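Local coordinates for protein sulfide-quinone reductase (Aquifex aeolicus, PDB 3HYW) that catalyses the oxidation of hydrogen sulfide with a quinone, using one FAD per subunit and building up polysulfide on its active-site cysteines, at residues F163-H168 and A211-D216; Y169-R174 and V180-I185. All blocks are in the same frame, centred on the assembly; numbering follows the deposited sequence.

Contact 1: F163-H168 and A211-D216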
loop_
_atom_site.group_PDB
_atom_site.type_symbol
_atom_site.label_atom_id
_atom_site.label_comp_id
_atom_site.label_asym_id
_atom_site.label_seq_id
_atom_site.Cartn_x
_atom_site.Cartn_y
_atom_site.Cartn_z
ATOM N N PHE A 163 -20.605 3.450 -10.435
ATOM C CA PHE A 163 -21.387 2.458 -11.175
ATOM C C PHE A 163 -20.842 1.042 -10.980
ATOM O O PHE A 163 -21.608 0.090 -10.815
ATOM C CB PHE A 163 -21.447 2.809 -12.671
ATOM C CG PHE A 163 -22.333 1.889 -13.476
ATOM C CD1 PHE A 163 -21.796 0.792 -14.151
ATOM C CD2 PHE A 163 -23.705 2.112 -13.550
ATOM C CE1 PHE A 163 -22.618 -0.073 -14.886
ATOM C CE2 PHE A 163 -24.536 1.254 -14.286
ATOM C CZ PHE A 163 -23.989 0.166 -14.958
ATOM N N ALA A 164 -19.523 0.907 -11.005
ATOM C CA ALA A 164 -18.896 -0.391 -10.794
ATOM C C ALA A 164 -19.237 -0.962 -9.412
ATOM O O ALA A 164 -19.587 -2.141 -9.286
ATOM C CB ALA A 164 -17.398 -0.288 -10.988
ATOM N N LEU A 165 -19.149 -0.126 -8.382
ATOM C CA LEU A 165 -19.390 -0.583 -7.019
ATOM C C LEU A 165 -20.875 -0.784 -6.715
ATOM O O LEU A 165 -21.242 -1.699 -5.962
ATOM C CB LEU A 165 -18.698 0.334 -6.007
ATOM C CG LEU A 165 -17.181 0.135 -6.072
ATOM C CD1 LEU A 165 -16.434 1.280 -5.462
ATOM C CD2 LEU A 165 -16.772 -1.190 -5.435
ATOM N N MET A 166 -21.713 0.046 -7.338
ATOM C CA MET A 166 -23.176 -0.096 -7.282
ATOM C C MET A 166 -23.627 -1.407 -7.914
ATOM O O MET A 166 -24.504 -2.087 -7.382
ATOM C CB MET A 166 -23.864 1.071 -8.002
ATOM C CG MET A 166 -23.767 2.397 -7.285
ATOM S SD MET A 166 -24.648 3.708 -8.162
ATOM C CE MET A 166 -24.446 5.018 -6.996
ATOM N N LEU A 167 -23.035 -1.734 -9.059
ATOM C CA LEU A 167 -23.339 -2.971 -9.762
ATOM C C LEU A 167 -22.910 -4.191 -8.945
ATOM O O LEU A 167 -23.675 -5.138 -8.813
ATOM C CB LEU A 167 -22.703 -2.980 -11.156
ATOM C CG LEU A 167 -23.012 -4.176 -12.070
ATOM C CD1 LEU A 167 -24.527 -4.391 -12.225
ATOM C CD2 LEU A 167 -22.339 -4.010 -13.423
ATOM N N HIS A 168 -21.701 -4.152 -8.385
ATOM C CA HIS A 168 -21.249 -5.182 -7.436
ATOM C C HIS A 168 -22.268 -5.397 -6.307
ATOM O O HIS A 168 -22.616 -6.535 -5.978
ATOM C CB HIS A 168 -19.878 -4.819 -6.842
ATOM C CG HIS A 168 -19.519 -5.622 -5.629
ATOM N ND1 HIS A 168 -19.038 -6.912 -5.706
ATOM C CD2 HIS A 168 -19.594 -5.328 -4.308
ATOM C CE1 HIS A 168 -18.823 -7.375 -4.488
ATOM N NE2 HIS A 168 -19.153 -6.434 -3.620
ATOM N N ALA A 211 -10.042 -4.627 -4.199
ATOM C CA ALA A 211 -9.547 -5.910 -3.691
ATOM C C ALA A 211 -10.546 -6.583 -2.746
ATOM O O ALA A 211 -10.809 -7.779 -2.874
ATOM C CB ALA A 211 -8.194 -5.737 -3.007
ATOM N N GLU A 212 -11.101 -5.817 -1.806
ATOM C CA GLU A 212 -12.081 -6.351 -0.846
ATOM C C GLU A 212 -13.357 -6.850 -1.524
ATOM O O GLU A 212 -14.017 -7.748 -1.017
ATOM C CB GLU A 212 -12.430 -5.307 0.224
ATOM C CG GLU A 212 -11.370 -5.151 1.322
ATOM C CD GLU A 212 -11.166 -3.701 1.770
ATOM O OE1 GLU A 212 -12.067 -2.854 1.548
ATOM O OE2 GLU A 212 -10.087 -3.405 2.339
ATOM N N ARG A 213 -13.690 -6.273 -2.674
ATOM C CA ARG A 213 -14.925 -6.619 -3.380
ATOM C C ARG A 213 -14.685 -7.386 -4.678
ATOM O O ARG A 213 -15.601 -7.546 -5.487
ATOM C CB ARG A 213 -15.742 -5.360 -3.657
ATOM C CG ARG A 213 -16.395 -4.773 -2.426
ATOM C CD ARG A 213 -16.460 -3.259 -2.550
ATOM N NE ARG A 213 -17.178 -2.601 -1.459
ATOM C CZ ARG A 213 -16.802 -2.585 -0.180
ATOM N NH1 ARG A 213 -15.702 -3.225 0.227
ATOM N NH2 ARG A 213 -17.542 -1.925 0.706
ATOM N N ASN A 214 -13.452 -7.846 -4.864
ATOM C CA ASN A 214 -13.063 -8.660 -6.019
ATOM C C ASN A 214 -13.355 -7.978 -7.365
ATOM O O ASN A 214 -13.970 -8.561 -8.260
ATOM C CB ASN A 214 -13.700 -10.053 -5.930
ATOM C CG ASN A 214 -12.972 -11.086 -6.760
ATOM O OD1 ASN A 214 -11.754 -11.029 -6.934
ATOM N ND2 ASN A 214 -13.716 -12.041 -7.273
ATOM N N ILE A 215 -12.916 -6.732 -7.489
ATOM C CA ILE A 215 -12.992 -6.021 -8.757
ATOM C C ILE A 215 -11.592 -5.939 -9.318
ATOM O O ILE A 215 -10.737 -5.241 -8.771
ATOM C CB ILE A 215 -13.549 -4.578 -8.600
ATOM C CG1 ILE A 215 -14.839 -4.560 -7.765
ATOM C CG2 ILE A 215 -13.705 -3.903 -9.976
ATOM C CD1 ILE A 215 -16.024 -5.229 -8.415
ATOM N N ASP A 216 -11.357 -6.673 -10.399
ATOM C CA ASP A 216 -10.069 -6.664 -11.064
ATOM C C ASP A 216 -9.910 -5.356 -11.813
ATOM O O ASP A 216 -10.901 -4.704 -12.155
ATOM C CB ASP A 216 -9.952 -7.855 -12.015
ATOM C CG ASP A 216 -9.913 -9.177 -11.280
ATOM O OD1 ASP A 216 -9.085 -9.323 -10.351
ATOM O OD2 ASP A 216 -10.712 -10.070 -11.624
#
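His-168 and Leu-165, one turn apart on helix 158-173, meet Arg-213 and Ile-215 where helix 202-212 gives way to the next strand; the side of the first helix packs on the turn ending the second, within the alternating beta-alpha pattern of the pyridine nucleotide-disulphide oxidoreductase fold. Helix 202-212 ends in a Schellman motif with Asn-214, at positive phi, as its C-prime residue, and the turn presents Arg-213 and Ile-215 to the neighbouring helix. The imidazole of His-168 swings out to them because CG stands anti to its own backbone N (chi1 165°). Arg-213 crosses it at about a right angle and meets the ring with methylenes and backbone O, not with its guanidinium: CB lies over one face in a CH-pi contact, 3.8 Å from the ring centroid and 19° off the normal, Arg-213 CG comes within 3.4 Å of His-168 NE2, and Arg-213 O lies 3.4 Å from His-168 CE1. The guanidinium plane is turned 37° from that of the ring; its NH2 makes a long, weak ion pair with Asp-354. A flat polar ring suits this buried place, since its face takes the methylenes while ND1 is hydrogen-bonded to Arg-177 NH1. Replacing His-168 with an alanine would probably deprive Arg-177 of that partner and open a gap beneath the Arg-213 methylenes. Ile-215, branched and apolar, sets CD1 obliquely to the imidazole, 4.2 Å from His-168 CB, and also packs on Met-182. Leu-165 adds an apolar touch: its CD2 meets Arg-213 CD at 3.6 Å.

Contact 2: Y169-R174 and V180-I185; sequences YELKKR and VPMTFI
Arg-174 NE bonds to Glu-170 OE2 at 2.8 Å, a salt bridge between residues four apart, beside Leu-171, which packs on Val-180 and Met-182. The bond is bent (145° at the hydrogen) and uses the anti lone pair of OE2, which lies 22° out of the guanidinium plane of Arg-174. The other oxygen, OE1, is hydrogen-bonded to Trp-52 NE1, so each oxygen of the buried carboxylate has a partner; the positive one probably favours its ionised form. Arg-174 also makes a cation-pi contact with Tyr-140.

The contact across the segments is wholly apolar. Leu-171 carries it with both branches, crossing Val-180 at about a right angle: its CD1 lies 3.7 Å from Val-180 CG1, and its CD2 is 4.0 Å from Val-180 CG2. A forked leucine suits the place, because both methyls of the fork reach the valine, CD1 nearest CG1 and CD2 nearest CG2. Met-182, two residues on and in the strand, joins them, where a bend at its last torsion (chi3 68°) accompanies the approach of SD to Leu-171 CD1, at 4.1 Å.

Helix 158-173 turns back through a short loop into strand 182-185, the second half of a beta-alpha-beta crossover that began at strand 146-150. Val-180 also touches Val-146 and Leu-171 touches Tyr-140 of helix 126-141, while strand 182-185 runs parallel between strands 146-150 and 216-218.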
loop_
_atom_site.group_PDB
_atom_site.type_symbol
_atom_site.label_atom_id
_atom_site.label_comp_id
_atom_site.label_asym_id
_atom_site.label_seq_id
_atom_site.Cartn_x
_atom_site.Cartn_y
_atom_site.Cartn_z
ATOM N N TYR A 169 -22.723 -4.294 -5.714
ATOM C CA TYR A 169 -23.719 -4.317 -4.651
ATOM C C TYR A 169 -25.003 -5.008 -5.119
ATOM O O TYR A 169 -25.507 -5.908 -4.447
ATOM C CB TYR A 169 -24.012 -2.892 -4.155
ATOM C CG TYR A 169 -25.165 -2.804 -3.175
ATOM C CD1 TYR A 169 -24.969 -3.029 -1.812
ATOM C CD2 TYR A 169 -26.452 -2.488 -3.610
ATOM C CE1 TYR A 169 -26.031 -2.952 -0.906
ATOM C CE2 TYR A 169 -27.521 -2.404 -2.708
ATOM C CZ TYR A 169 -27.298 -2.635 -1.365
ATOM O OH TYR A 169 -28.346 -2.552 -0.481
ATOM N N GLU A 170 -25.505 -4.591 -6.280
ATOM C CA GLU A 170 -26.723 -5.158 -6.864
ATOM C C GLU A 170 -26.598 -6.656 -7.135
ATOM O O GLU A 170 -27.512 -7.424 -6.830
ATOM C CB GLU A 170 -27.093 -4.409 -8.151
ATOM C CG GLU A 170 -28.351 -4.917 -8.868
ATOM C CD GLU A 170 -29.649 -4.622 -8.119
ATOM O OE1 GLU A 170 -29.719 -3.609 -7.382
ATOM O OE2 GLU A 170 -30.606 -5.407 -8.283
ATOM N N LEU A 171 -25.463 -7.064 -7.705
ATOM C CA LEU A 171 -25.214 -8.470 -8.017
ATOM C C LEU A 171 -25.155 -9.321 -6.749
ATOM O O LEU A 171 -25.662 -10.441 -6.726
ATOM C CB LEU A 171 -23.935 -8.629 -8.854
ATOM C CG LEU A 171 -23.927 -7.949 -10.236
ATOM C CD1 LEU A 171 -22.521 -7.859 -10.818
ATOM C CD2 LEU A 171 -24.870 -8.651 -11.212
ATOM N N LYS A 172 -24.549 -8.772 -5.699
ATOM C CA LYS A 172 -24.494 -9.428 -4.394
ATOM C C LYS A 172 -25.884 -9.502 -3.746
ATOM O O LYS A 172 -26.199 -10.462 -3.039
ATOM C CB LYS A 172 -23.504 -8.696 -3.488
ATOM C CG LYS A 172 -22.873 -9.565 -2.408
ATOM C CD LYS A 172 -21.668 -8.865 -1.788
ATOM C CE LYS A 172 -21.340 -9.469 -0.433
ATOM N NZ LYS A 172 -20.061 -8.943 0.128
ATOM N N LYS A 173 -26.706 -8.486 -4.005
ATOM C CA LYS A 173 -28.106 -8.461 -3.572
ATOM C C LYS A 173 -28.890 -9.588 -4.257
ATOM O O LYS A 173 -29.679 -10.289 -3.617
ATOM C CB LYS A 173 -28.720 -7.083 -3.880
ATOM C CG LYS A 173 -30.154 -6.873 -3.417
ATOM C CD LYS A 173 -30.614 -5.436 -3.676
ATOM C CE LYS A 173 -32.122 -5.277 -3.481
ATOM N NZ LYS A 173 -32.608 -5.858 -2.187
ATOM N N ARG A 174 -28.643 -9.762 -5.553
ATOM C CA ARG A 174 -29.299 -10.788 -6.357
ATOM C C ARG A 174 -28.658 -12.172 -6.170
ATOM O O ARG A 174 -29.154 -13.173 -6.696
ATOM C CB ARG A 174 -29.291 -10.383 -7.836
ATOM C CG ARG A 174 -30.196 -9.196 -8.162
ATOM C CD ARG A 174 -29.965 -8.684 -9.577
ATOM N NE ARG A 174 -30.901 -7.619 -9.939
ATOM C CZ ARG A 174 -32.057 -7.802 -10.578
ATOM N NH1 ARG A 174 -32.439 -9.017 -10.949
ATOM N NH2 ARG A 174 -32.831 -6.760 -10.855
ATOM N N VAL A 180 -20.372 -13.315 -11.970
ATOM C CA VAL A 180 -20.038 -12.119 -12.755
ATOM C C VAL A 180 -18.620 -11.592 -12.482
ATOM O O VAL A 180 -18.393 -10.880 -11.490
ATOM C CB VAL A 180 -21.080 -10.978 -12.553
ATOM C CG1 VAL A 180 -20.749 -9.786 -13.439
ATOM C CG2 VAL A 180 -22.493 -11.470 -12.852
ATOM N N PRO A 181 -17.653 -11.958 -13.350
ATOM C CA PRO A 181 -16.338 -11.335 -13.284
ATOM C C PRO A 181 -16.450 -9.838 -13.545
ATOM O O PRO A 181 -17.203 -9.415 -14.428
ATOM C CB PRO A 181 -15.563 -12.030 -14.415
ATOM C CG PRO A 181 -16.269 -13.329 -14.614
ATOM C CD PRO A 181 -17.712 -12.987 -14.404
ATOM N N MET A 182 -15.735 -9.044 -12.755
ATOM C CA MET A 182 -15.745 -7.602 -12.924
ATOM C C MET A 182 -14.338 -7.065 -13.077
ATOM O O MET A 182 -13.442 -7.392 -12.286
ATOM C CB MET A 182 -16.454 -6.915 -11.755
ATOM C CG MET A 182 -17.949 -7.157 -11.725
ATOM S SD MET A 182 -18.824 -6.213 -10.463
ATOM C CE MET A 182 -18.625 -4.558 -11.126
ATOM N N THR A 183 -14.158 -6.236 -14.102
ATOM C CA THR A 183 -12.876 -5.622 -14.396
ATOM C C THR A 183 -13.064 -4.137 -14.671
ATOM O O THR A 183 -13.951 -3.735 -15.428
ATOM C CB THR A 183 -12.166 -6.317 -15.593
ATOM O OG1 THR A 183 -11.949 -7.696 -15.274
ATOM C CG2 THR A 183 -10.817 -5.655 -15.899
ATOM N N PHE A 184 -12.221 -3.333 -14.039
ATOM C CA PHE A 184 -12.238 -1.893 -14.211
ATOM C C PHE A 184 -11.032 -1.504 -15.053
ATOM O O PHE A 184 -9.907 -1.866 -14.720
ATOM C CB PHE A 184 -12.190 -1.218 -12.838
ATOM C CG PHE A 184 -12.510 0.245 -12.866
ATOM C CD1 PHE A 184 -13.826 0.682 -12.759
ATOM C CD2 PHE A 184 -11.496 1.191 -12.968
ATOM C CE1 PHE A 184 -14.134 2.046 -12.787
ATOM C CE2 PHE A 184 -11.795 2.553 -12.988
ATOM C CZ PHE A 184 -13.118 2.978 -12.894
ATOM N N ILE A 185 -11.267 -0.794 -16.158
ATOM C CA ILE A 185 -10.175 -0.387 -17.060
ATOM C C ILE A 185 -10.181 1.128 -17.239
ATOM O O ILE A 185 -11.172 1.709 -17.675
ATOM C CB ILE A 185 -10.254 -1.077 -18.449
ATOM C CG1 ILE A 185 -10.327 -2.600 -18.303
ATOM C CG2 ILE A 185 -9.050 -0.672 -19.318
ATOM C CD1 ILE A 185 -10.299 -3.357 -19.624
#

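Overall arrangement
Contacts 1 and 2 lie side by side, their centres about 6 Å apart, and share helix 158-173: residues 163-168 serve the first and 169-174 the second. Along the chain the helix is followed by strand 182-185, then by helix 202-212 and strand 216-218, so contact 2 closes between the two halves of contact 1. The parallel strands join them directly, with probable hydrogen bonds from Asp-216 N to Met-182 O and from Phe-184 N to Asp-216 O. Met-182 packs against Ala-164 as well. One helix thus packs on strand 182-185 and on the turn leading into strand 216-218, in a region that also touches a second subunit of the homotrimer.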